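SusD homolog (Bacteroides thetaiotaomicron, PDB 4MRU) probably binds mucin O-glycans at the cell surface as a SusD-like outer-membrane lipoprotein with a TPR-like helical fold. Local coordinates at residues 163-174 / 192-203; 304-312 / 379-387. One frame throughout, in Å; residues are numbered along the deposited sequence. Where two conformers were deposited one is given.

How the contacts relate
Both contacts are largely buried, but they lie on opposite sides of the chain's centre, with their own centres about 45 Å apart. They share no helix or loop. Contact 1 joins two long helices, 152-173 and 192-209. It buries 760 Å² and combines a leucine seam with a charged cluster of Asp-167, Glu-171 and Arg-196. Contact 2 is smaller, at 249 Å². There the short helix 304-309 and the residues after it meet an irregular loop between helices 368-371 and 408-423. Its main polar link is a tyrosine-aspartate hydrogen bond, with no salt bridge between its segments.

Contact 1 (163-174 / 192-203); sequences LEEADQALEDNM and LQQWRLFLHSLQ. With EDO (1,2-ethanediol), chain E.
Arg-196 reaches across to Asp-167 between two antiparallel-packed helices, whose axes come within 9.8 Å at a crossing angle of -155°. CB of Arg-196 starts toward the partner helix. CG of Arg-196 lies 3.9 Å from CB of Leu-170. CD of Arg-196 rests 3.6 Å from SE of selenomethionine Met-174. The chain then bends (chi3 71°), which brings the guanidinium side-on to the carboxylate. NE of Arg-196 donates to OD1 of Asp-167 at 2.7 Å, and its NH2 to OD2 of the same carboxylate at 3.2 Å. CE1 of His-200 lies over one guanidinium face and CB of Glu-171 over the opposite one. OE2 of Glu-171 is 3.4 Å from NH2 of Arg-196, well out of the guanidinium plane, so it contributes charge alone. NE2 of His-200 gives OD2 of Asp-167 a second bond of 2.7 Å, from the carboxylate's other face. ND1 of His-200 is hydrogen-bonded to the backbone O of Gly-230. An ethanediol, probably from the crystallisation liquor, bridges OD2 of Asp-167 and the amide of Gln-203. Alongside, Leu-199 packs against Leu-163 and Ala-166, while Leu-170 meets Leu-192. A leucine in place of Arg-196 would probably cost Asp-167 its two-nitrogen grip and leave Glu-171 without its facing charge. With both ring nitrogens of His-200 apparently donating, the imidazole is probably protonated, and its charge and the arginine's would together stabilise the carboxylate.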
loop_
_atom_site.group_PDB
_atom_site.type_symbol
_atom_site.label_atom_id
_atom_site.label_comp_id
_atom_site.label_asym_id
_atom_site.label_seq_id
_atom_site.Cartn_x
_atom_site.Cartn_y
_atom_site.Cartn_z
ATOM N N LEU A 163 6.982 12.651 13.129
ATOM C CA LEU A 163 7.460 13.118 11.845
ATOM C C LEU A 163 7.942 14.566 11.953
ATOM O O LEU A 163 8.969 14.912 11.330
ATOM C CB LEU A 163 6.399 12.988 10.750
ATOM C CG LEU A 163 6.148 11.519 10.411
ATOM C CD1 LEU A 163 5.010 11.394 9.412
ATOM C CD2 LEU A 163 7.430 10.851 9.913
ATOM N N GLU A 164 7.219 15.411 12.687
ATOM C CA GLU A 164 7.665 16.810 12.862
ATOM C C GLU A 164 8.957 16.891 13.605
ATOM O O GLU A 164 9.831 17.714 13.280
ATOM C CB GLU A 164 6.626 17.655 13.582
ATOM C CG GLU A 164 5.541 18.157 12.654
ATOM C CD GLU A 164 4.924 19.458 13.119
ATOM O OE1 GLU A 164 5.092 19.828 14.300
ATOM O OE2 GLU A 164 4.279 20.102 12.273
ATOM N N GLU A 165 9.092 16.077 14.638
ATOM C CA GLU A 165 10.354 16.032 15.391
ATOM C C GLU A 165 11.517 15.568 14.494
ATOM O O GLU A 165 12.595 16.162 14.529
ATOM C CB GLU A 165 10.264 15.105 16.580
ATOM C CG GLU A 165 9.407 15.601 17.721
ATOM C CD GLU A 165 8.996 14.488 18.702
ATOM O OE1 GLU A 165 9.433 13.305 18.601
ATOM O OE2 GLU A 165 8.210 14.815 19.588
ATOM N N ALA A 166 11.296 14.541 13.664
ATOM C CA ALA A 166 12.339 14.089 12.755
ATOM C C ALA A 166 12.670 15.161 11.745
ATOM O O ALA A 166 13.863 15.395 11.429
ATOM C CB ALA A 166 11.936 12.816 12.046
ATOM N N ASP A 167 11.641 15.804 11.204
ATOM C CA ASP A 167 11.868 16.804 10.194
ATOM C C ASP A 167 12.680 17.965 10.710
ATOM O O ASP A 167 13.568 18.474 10.011
ATOM C CB ASP A 167 10.529 17.334 9.673
ATOM C CG ASP A 167 10.671 18.028 8.356
ATOM O OD1 ASP A 167 11.617 17.711 7.616
ATOM O OD2 ASP A 167 9.817 18.888 8.038
ATOM N N GLN A 168 12.357 18.436 11.908
ATOM C CA GLN A 168 13.144 19.521 12.504
ATOM C C GLN A 168 14.621 19.145 12.632
ATOM O O GLN A 168 15.516 19.983 12.375
ATOM C CB GLN A 168 12.588 19.890 13.875
ATOM C CG GLN A 168 13.323 21.054 14.540
ATOM C CD GLN A 168 12.861 21.325 15.954
ATOM O OE1 GLN A 168 12.146 20.530 16.565
ATOM N NE2 GLN A 168 13.285 22.462 16.489
ATOM N N ALA A 169 14.895 17.896 13.021
ATOM C CA ALA A 169 16.257 17.490 13.269
ATOM C C ALA A 169 17.015 17.361 11.939
ATOM O O ALA A 169 18.193 17.722 11.857
ATOM C CB ALA A 169 16.311 16.194 14.070
ATOM N N LEU A 170 16.337 16.898 10.895
ATOM C CA LEU A 170 16.934 16.849 9.569
ATOM C C LEU A 170 17.221 18.261 9.018
ATOM O O LEU A 170 18.334 18.540 8.539
ATOM C CB LEU A 170 16.028 16.124 8.597
ATOM C CG LEU A 170 15.927 14.613 8.860
ATOM C CD1 LEU A 170 14.955 14.023 7.864
ATOM C CD2 LEU A 170 17.277 13.902 8.802
ATOM N N GLU A 171 16.221 19.134 9.097
ATOM C CA GLU A 171 16.384 20.487 8.632
ATOM C C GLU A 171 17.504 21.193 9.382
ATOM O O GLU A 171 18.284 21.892 8.764
ATOM C CB GLU A 171 15.101 21.250 8.822
ATOM C CG GLU A 171 15.112 22.711 8.367
ATOM C CD GLU A 171 13.788 23.385 8.687
ATOM O OE1 GLU A 171 13.531 23.673 9.875
ATOM O OE2 GLU A 171 12.978 23.578 7.783
ATOM N N ASP A 172 17.558 21.062 10.708
ATOM C CA ASP A 172 18.567 21.769 11.498
ATOM C C ASP A 172 19.980 21.229 11.335
ATOM O O ASP A 172 20.944 21.936 11.682
ATOM C CB ASP A 172 18.238 21.721 12.980
ATOM C CG ASP A 172 17.007 22.545 13.333
ATOM O OD1 ASP A 172 16.589 23.393 12.527
ATOM O OD2 ASP A 172 16.464 22.344 14.441
ATOM N N ASN A 173 20.137 20.011 10.817
ATOM C CA ASN A 173 21.477 19.423 10.685
ATOM C C ASN A 173 21.959 19.100 9.261
ATOM O O ASN A 173 23.124 18.741 9.062
ATOM C CB ASN A 173 21.540 18.156 11.512
ATOM C CG ASN A 173 21.507 18.461 12.975
ATOM O OD1 ASN A 173 22.506 18.887 13.538
ATOM N ND2 ASN A 173 20.344 18.299 13.594
HETATM N N MSE A 174 21.100 19.271 8.278
HETATM C CA MSE A 174 21.498 18.927 6.928
HETATM C C MSE A 174 22.464 19.938 6.356
HETATM O O MSE A 174 22.472 21.137 6.696
HETATM C CB MSE A 174 20.265 18.861 6.062
HETATM C CG MSE A 174 19.692 20.210 5.640
HETATM SE SE MSE A 174 17.963 19.601 4.920
HETATM C CE MSE A 174 17.193 21.429 4.646
ATOM N N LEU A 192 20.010 13.907 2.940
ATOM C CA LEU A 192 18.987 14.290 3.898
ATOM C C LEU A 192 17.895 15.153 3.270
ATOM O O LEU A 192 16.743 15.107 3.699
ATOM C CB LEU A 192 19.623 15.027 5.064
ATOM C CG LEU A 192 20.720 14.277 5.832
ATOM C CD1 LEU A 192 21.063 15.059 7.084
ATOM C CD2 LEU A 192 20.349 12.840 6.193
ATOM N N GLN A 193 18.240 15.932 2.246
ATOM C CA GLN A 193 17.265 16.729 1.501
ATOM C C GLN A 193 16.184 15.852 0.906
ATOM O O GLN A 193 15.001 16.179 0.919
ATOM C CB GLN A 193 17.993 17.557 0.390
ATOM C CG GLN A 193 18.923 18.636 0.928
ATOM C CD GLN A 193 20.216 18.127 1.623
ATOM O OE1 GLN A 193 20.614 16.964 1.483
ATOM N NE2 GLN A 193 20.865 19.020 2.385
ATOM N N GLN A 194 16.584 14.701 0.379
ATOM C CA GLN A 194 15.608 13.772 -0.200
ATOM C C GLN A 194 14.794 13.101 0.893
ATOM O O GLN A 194 13.604 12.902 0.706
ATOM C CB GLN A 194 16.296 12.737 -1.101
ATOM C CG GLN A 194 16.729 13.339 -2.433
ATOM C CD GLN A 194 17.479 12.337 -3.272
ATOM O OE1 GLN A 194 18.380 11.641 -2.782
ATOM N NE2 GLN A 194 17.080 12.210 -4.517
ATOM N N TRP A 195 15.422 12.741 2.024
ATOM C CA TRP A 195 14.657 12.233 3.172
ATOM C C TRP A 195 13.568 13.227 3.592
ATOM O O TRP A 195 12.452 12.791 3.922
ATOM C CB TRP A 195 15.560 11.879 4.354
ATOM C CG TRP A 195 16.213 10.562 4.190
ATOM C CD1 TRP A 195 17.524 10.310 3.965
ATOM C CD2 TRP A 195 15.547 9.292 4.173
ATOM N NE1 TRP A 195 17.745 8.954 3.845
ATOM C CE2 TRP A 195 16.543 8.301 3.953
ATOM C CE3 TRP A 195 14.212 8.899 4.286
ATOM C CZ2 TRP A 195 16.233 6.944 3.854
ATOM C CZ3 TRP A 195 13.893 7.535 4.184
ATOM C CH2 TRP A 195 14.908 6.569 4.013
ATOM N N ARG A 196 13.826 14.542 3.522
ATOM C CA ARG A 196 12.752 15.498 3.876
ATOM C C ARG A 196 11.581 15.498 2.875
ATOM O O ARG A 196 10.425 15.582 3.278
ATOM C CB ARG A 196 13.285 16.929 4.044
ATOM C CG ARG A 196 14.223 17.023 5.247
ATOM C CD ARG A 196 14.555 18.471 5.559
ATOM N NE ARG A 196 13.385 19.105 6.108
ATOM C CZ ARG A 196 12.869 20.261 5.716
ATOM N NH1 ARG A 196 13.417 20.985 4.760
ATOM N NH2 ARG A 196 11.786 20.701 6.328
ATOM N N LEU A 197 11.875 15.406 1.582
ATOM C CA LEU A 197 10.835 15.301 0.586
ATOM C C LEU A 197 9.968 14.091 0.879
ATOM O O LEU A 197 8.707 14.154 0.862
ATOM C CB LEU A 197 11.424 15.195 -0.814
ATOM C CG LEU A 197 12.224 16.416 -1.292
ATOM C CD1 LEU A 197 12.783 16.124 -2.684
ATOM C CD2 LEU A 197 11.352 17.646 -1.282
ATOM N N PHE A 198 10.631 12.979 1.168
ATOM C CA PHE A 198 9.886 11.761 1.452
ATOM C C PHE A 198 9.035 11.944 2.708
ATOM O O PHE A 198 7.858 11.552 2.747
ATOM C CB PHE A 198 10.811 10.552 1.621
ATOM C CG PHE A 198 10.126 9.374 2.180
ATOM C CD1 PHE A 198 9.250 8.640 1.389
ATOM C CD2 PHE A 198 10.317 9.003 3.493
ATOM C CE1 PHE A 198 8.580 7.545 1.907
ATOM C CE2 PHE A 198 9.644 7.921 4.013
ATOM C CZ PHE A 198 8.797 7.179 3.207
ATOM N N LEU A 199 9.637 12.479 3.748
ATOM C CA LEU A 199 8.882 12.687 5.005
ATOM C C LEU A 199 7.633 13.524 4.784
ATOM O O LEU A 199 6.552 13.209 5.294
ATOM C CB LEU A 199 9.790 13.348 6.035
ATOM C CG LEU A 199 9.313 13.579 7.451
ATOM C CD1 LEU A 199 10.530 13.606 8.367
ATOM C CD2 LEU A 199 8.527 14.866 7.563
ATOM N N HIS A 200 7.778 14.604 4.030
ATOM C CA HIS A 200 6.612 15.455 3.702
ATOM C C HIS A 200 5.556 14.733 2.856
ATOM O O HIS A 200 4.354 14.967 3.002
ATOM C CB HIS A 200 7.075 16.720 3.019
ATOM C CG HIS A 200 8.010 17.530 3.854
ATOM N ND1 HIS A 200 9.090 18.217 3.318
ATOM C CD2 HIS A 200 8.092 17.689 5.193
ATOM C CE1 HIS A 200 9.739 18.822 4.295
ATOM N NE2 HIS A 200 9.174 18.487 5.441
ATOM N N SER A 201 6.009 13.881 1.955
ATOM C CA SER A 201 5.119 13.090 1.149
ATOM C C SER A 201 4.323 12.083 2.035
ATOM O O SER A 201 3.155 11.905 1.859
ATOM C CB SER A 201 5.907 12.369 0.048
ATOM O OG SER A 201 6.675 13.301 -0.714
ATOM N N LEU A 202 4.994 11.467 2.992
ATOM C CA LEU A 202 4.324 10.566 3.926
ATOM C C LEU A 202 3.321 11.320 4.783
ATOM O O LEU A 202 2.232 10.800 5.030
ATOM C CB LEU A 202 5.339 9.905 4.826
ATOM C CG LEU A 202 4.886 8.826 5.805
ATOM C CD1 LEU A 202 4.164 7.712 5.079
ATOM C CD2 LEU A 202 6.095 8.292 6.568
ATOM N N GLN A 203 3.679 12.523 5.254
ATOM C CA GLN A 203 2.716 13.367 5.980
ATOM C C GLN A 203 1.476 13.643 5.119
ATOM O O GLN A 203 0.355 13.597 5.611
ATOM C CB GLN A 203 3.320 14.685 6.396
ATOM C CG GLN A 203 4.387 14.610 7.467
ATOM C CD GLN A 203 5.147 15.940 7.622
ATOM O OE1 GLN A 203 5.494 16.605 6.637
ATOM N NE2 GLN A 203 5.399 16.325 8.873
HETATM C C1 EDO E . 6.407 19.820 8.993
HETATM O O1 EDO E . 7.146 18.609 9.143
HETATM C C2 EDO E . 6.256 20.100 7.517
HETATM O O2 EDO E . 5.252 19.207 7.052
#

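Contact 2 (304-312 / 379-387). With EDO (1,2-ethanediol), chain I.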
loop_
_atom_site.group_PDB
_atom_site.type_symbol
_atom_site.label_atom_id
_atom_site.label_comp_id
_atom_site.label_asym_id
_atom_site.label_seq_id
_atom_site.Cartn_x
_atom_site.Cartn_y
_atom_site.Cartn_z
ATOM N N ASP A 304 -2.309 -26.599 -10.293
ATOM C CA ASP A 304 -1.393 -25.472 -10.068
ATOM C C ASP A 304 -0.686 -25.042 -11.378
ATOM O O ASP A 304 -0.542 -23.834 -11.649
ATOM C CB ASP A 304 -0.352 -25.821 -9.008
ATOM C CG ASP A 304 -0.955 -26.053 -7.637
ATOM O OD1 ASP A 304 -2.178 -26.011 -7.487
ATOM O OD2 ASP A 304 -0.185 -26.314 -6.684
ATOM N N ASP A 305 -0.299 -25.999 -12.213
ATOM C CA ASP A 305 0.386 -25.665 -13.458
ATOM C C ASP A 305 -0.520 -24.849 -14.373
ATOM O O ASP A 305 -0.058 -23.916 -15.013
ATOM C CB ASP A 305 0.859 -26.914 -14.195
ATOM C CG ASP A 305 1.868 -26.587 -15.290
ATOM O OD1 ASP A 305 2.972 -26.084 -14.962
ATOM O OD2 ASP A 305 1.548 -26.814 -16.481
ATOM N N ASP A 306 -1.811 -25.200 -14.406
ATOM C CA ASP A 306 -2.818 -24.414 -15.150
ATOM C C ASP A 306 -2.875 -22.937 -14.686
ATOM O O ASP A 306 -2.992 -22.001 -15.488
ATOM C CB ASP A 306 -4.224 -25.027 -14.987
ATOM C CG ASP A 306 -4.422 -26.359 -15.683
ATOM O OD1 ASP A 306 -3.773 -26.592 -16.699
ATOM O OD2 ASP A 306 -5.270 -27.196 -15.219
HETATM N N MSE A 307 -2.849 -22.724 -13.372
HETATM C CA MSE A 307 -2.919 -21.377 -12.776
HETATM C C MSE A 307 -1.647 -20.624 -13.032
HETATM O O MSE A 307 -1.670 -19.431 -13.255
HETATM C CB MSE A 307 -3.116 -21.407 -11.251
HETATM C CG MSE A 307 -4.325 -22.177 -10.737
HETATM SE SE MSE A 307 -6.027 -21.389 -11.398
HETATM C CE MSE A 307 -6.226 -22.637 -12.812
ATOM N N ILE A 308 -0.522 -21.321 -13.009
ATOM C CA ILE A 308 0.781 -20.692 -13.209
ATOM C C ILE A 308 0.974 -20.287 -14.669
ATOM O O ILE A 308 1.437 -19.211 -14.949
ATOM C CB ILE A 308 1.906 -21.647 -12.778
ATOM C CG1 ILE A 308 1.957 -21.734 -11.249
ATOM C CG2 ILE A 308 3.268 -21.231 -13.358
ATOM C CD1 ILE A 308 2.696 -22.962 -10.751
ATOM N N THR A 309 0.537 -21.129 -15.599
ATOM C CA THR A 309 0.813 -20.885 -17.032
ATOM C C THR A 309 -0.295 -20.129 -17.778
ATOM O O THR A 309 -0.038 -19.598 -18.840
ATOM C CB THR A 309 1.102 -22.197 -17.782
ATOM O OG1 THR A 309 -0.019 -23.078 -17.661
ATOM C CG2 THR A 309 2.395 -22.900 -17.239
ATOM N N SER A 310 -1.499 -20.059 -17.233
ATOM C CA SER A 310 -2.620 -19.464 -17.976
ATOM C C SER A 310 -2.838 -17.983 -17.701
ATOM O O SER A 310 -3.685 -17.346 -18.338
ATOM C CB SER A 310 -3.901 -20.202 -17.630
ATOM O OG SER A 310 -3.751 -21.556 -17.995
ATOM N N TYR A 311 -2.136 -17.461 -16.695
ATOM C CA TYR A 311 -2.292 -16.079 -16.266
ATOM C C TYR A 311 -0.944 -15.361 -16.252
ATOM O O TYR A 311 0.079 -15.955 -16.002
ATOM C CB TYR A 311 -2.943 -16.012 -14.875
ATOM C CG TYR A 311 -4.251 -16.737 -14.884
ATOM C CD1 TYR A 311 -5.372 -16.166 -15.467
ATOM C CD2 TYR A 311 -4.374 -17.983 -14.297
ATOM C CE1 TYR A 311 -6.578 -16.844 -15.506
ATOM C CE2 TYR A 311 -5.568 -18.672 -14.334
ATOM C CZ TYR A 311 -6.673 -18.102 -14.951
ATOM O OH TYR A 311 -7.868 -18.782 -14.989
ATOM N N SER A 312 -0.990 -14.073 -16.539
ATOM C CA SER A 312 0.184 -13.215 -16.511
ATOM C C SER A 312 0.834 -13.229 -15.126
ATOM O O SER A 312 0.139 -13.302 -14.118
ATOM C CB SER A 312 -0.207 -11.780 -16.881
ATOM O OG SER A 312 -0.609 -11.687 -18.217
ATOM N N SER A 379 -12.619 -3.348 -18.917
ATOM C CA SER A 379 -13.223 -4.451 -19.645
ATOM C C SER A 379 -14.022 -5.372 -18.716
ATOM O O SER A 379 -13.773 -5.442 -17.502
ATOM C CB SER A 379 -12.148 -5.260 -20.354
ATOM O OG SER A 379 -11.710 -4.567 -21.488
ATOM N N GLY A 380 -14.947 -6.105 -19.308
ATOM C CA GLY A 380 -15.501 -7.283 -18.655
ATOM C C GLY A 380 -14.388 -8.318 -18.421
ATOM O O GLY A 380 -13.367 -8.306 -19.096
ATOM N N TYR A 381 -14.568 -9.205 -17.453
ATOM C CA TYR A 381 -13.559 -10.237 -17.183
ATOM C C TYR A 381 -13.830 -11.534 -17.925
ATOM O O TYR A 381 -14.813 -12.224 -17.649
ATOM C CB TYR A 381 -13.458 -10.541 -15.698
ATOM C CG TYR A 381 -12.466 -11.663 -15.452
ATOM C CD1 TYR A 381 -11.169 -11.589 -15.906
ATOM C CD2 TYR A 381 -12.826 -12.776 -14.730
ATOM C CE1 TYR A 381 -10.265 -12.621 -15.701
ATOM C CE2 TYR A 381 -11.952 -13.821 -14.539
ATOM C CZ TYR A 381 -10.669 -13.749 -15.010
ATOM O OH TYR A 381 -9.812 -14.801 -14.746
ATOM N N THR A 382 -12.976 -11.888 -18.886
ATOM C CA THR A 382 -13.081 -13.223 -19.516
ATOM C C THR A 382 -11.989 -14.103 -18.969
ATOM O O THR A 382 -10.808 -13.862 -19.220
ATOM C CB THR A 382 -13.001 -13.142 -21.049
ATOM O OG1 THR A 382 -14.039 -12.265 -21.522
ATOM C CG2 THR A 382 -13.175 -14.512 -21.684
ATOM N N ASP A 383 -12.373 -15.127 -18.200
ATOM C CA ASP A 383 -11.427 -16.109 -17.680
ATOM C C ASP A 383 -10.992 -17.004 -18.830
ATOM O O ASP A 383 -11.814 -17.711 -19.395
ATOM C CB ASP A 383 -12.100 -16.897 -16.582
ATOM C CG ASP A 383 -11.188 -17.939 -15.926
ATOM O OD1 ASP A 383 -10.008 -18.081 -16.337
ATOM O OD2 ASP A 383 -11.701 -18.643 -15.007
ATOM N N PRO A 384 -9.703 -16.992 -19.200
ATOM C CA PRO A 384 -9.285 -17.873 -20.291
ATOM C C PRO A 384 -9.531 -19.356 -19.990
ATOM O O PRO A 384 -9.645 -20.136 -20.924
ATOM C CB PRO A 384 -7.764 -17.598 -20.404
ATOM C CG PRO A 384 -7.376 -17.133 -18.997
ATOM C CD PRO A 384 -8.547 -16.274 -18.609
ATOM N N LEU A 385 -9.669 -19.751 -18.720
ATOM C CA LEU A 385 -10.044 -21.148 -18.394
ATOM C C LEU A 385 -11.547 -21.365 -18.269
ATOM O O LEU A 385 -12.003 -22.478 -18.025
ATOM C CB LEU A 385 -9.308 -21.618 -17.120
ATOM C CG LEU A 385 -7.784 -21.611 -17.272
ATOM C CD1 LEU A 385 -7.128 -22.107 -15.998
ATOM C CD2 LEU A 385 -7.316 -22.461 -18.446
ATOM N N GLY A 386 -12.318 -20.304 -18.429
ATOM C CA GLY A 386 -13.766 -20.413 -18.535
ATOM C C GLY A 386 -14.555 -20.560 -17.226
ATOM O O GLY A 386 -15.772 -20.743 -17.270
ATOM N N SER A 387 -13.893 -20.458 -16.079
ATOM C CA SER A 387 -14.549 -20.745 -14.801
ATOM C C SER A 387 -15.152 -19.540 -14.081
ATOM O O SER A 387 -16.161 -19.699 -13.414
ATOM C CB SER A 387 -13.558 -21.359 -13.801
ATOM O OG SER A 387 -13.034 -22.566 -14.264
HETATM C C1 EDO I . -9.926 -8.038 -19.740
HETATM O O1 EDO I . -9.323 -8.306 -21.021
HETATM C C2 EDO I . -10.029 -9.307 -18.895
HETATM O O2 EDO I . -10.801 -10.388 -19.503
HETATM O O HOH W 1 -9.747 -16.884 -12.842
HETATM O O HOH W 2 -9.831 -19.864 -13.315
#
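OD1 of Asp-383 is gripped by two donors, OH of Tyr-311 at 2.6 Å and the backbone N of Leu-385 at 2.9 Å. The second bond makes an Asx turn at the start of a type I beta turn, Asp-383 to Gly-386. The donors come from opposite faces of the carboxylate. The tyrosine lies on the syn side, 26° out of the plane, and the amide is well above it. The other oxygen, OD2, accepts from N of Ser-387 and N of Tyr-388, so the aspartate organises its own loop while binding Tyr-311 of the other segment. CG of Asp-383 stands anti to its own N (chi1 -178°), which carries the carboxylate to the tyrosine hydroxyl. CG of Pro-384 meets CE1 of Tyr-311 at 3.6 Å. Leu-385 reaches in beside the hydroxyl, and its CD1 is pressed to 3.4 Å from CE of selenomethionine Met-307, a tight carbon pair. Its CD2 lies against OG of Ser-310, whose hydroxyl is turned back to O of Asp-306. OH of Tyr-381 bonds to O of Gly-293. One water donates to both OH of Tyr-311 and OD2 of Asp-383, at 2.8 Å each.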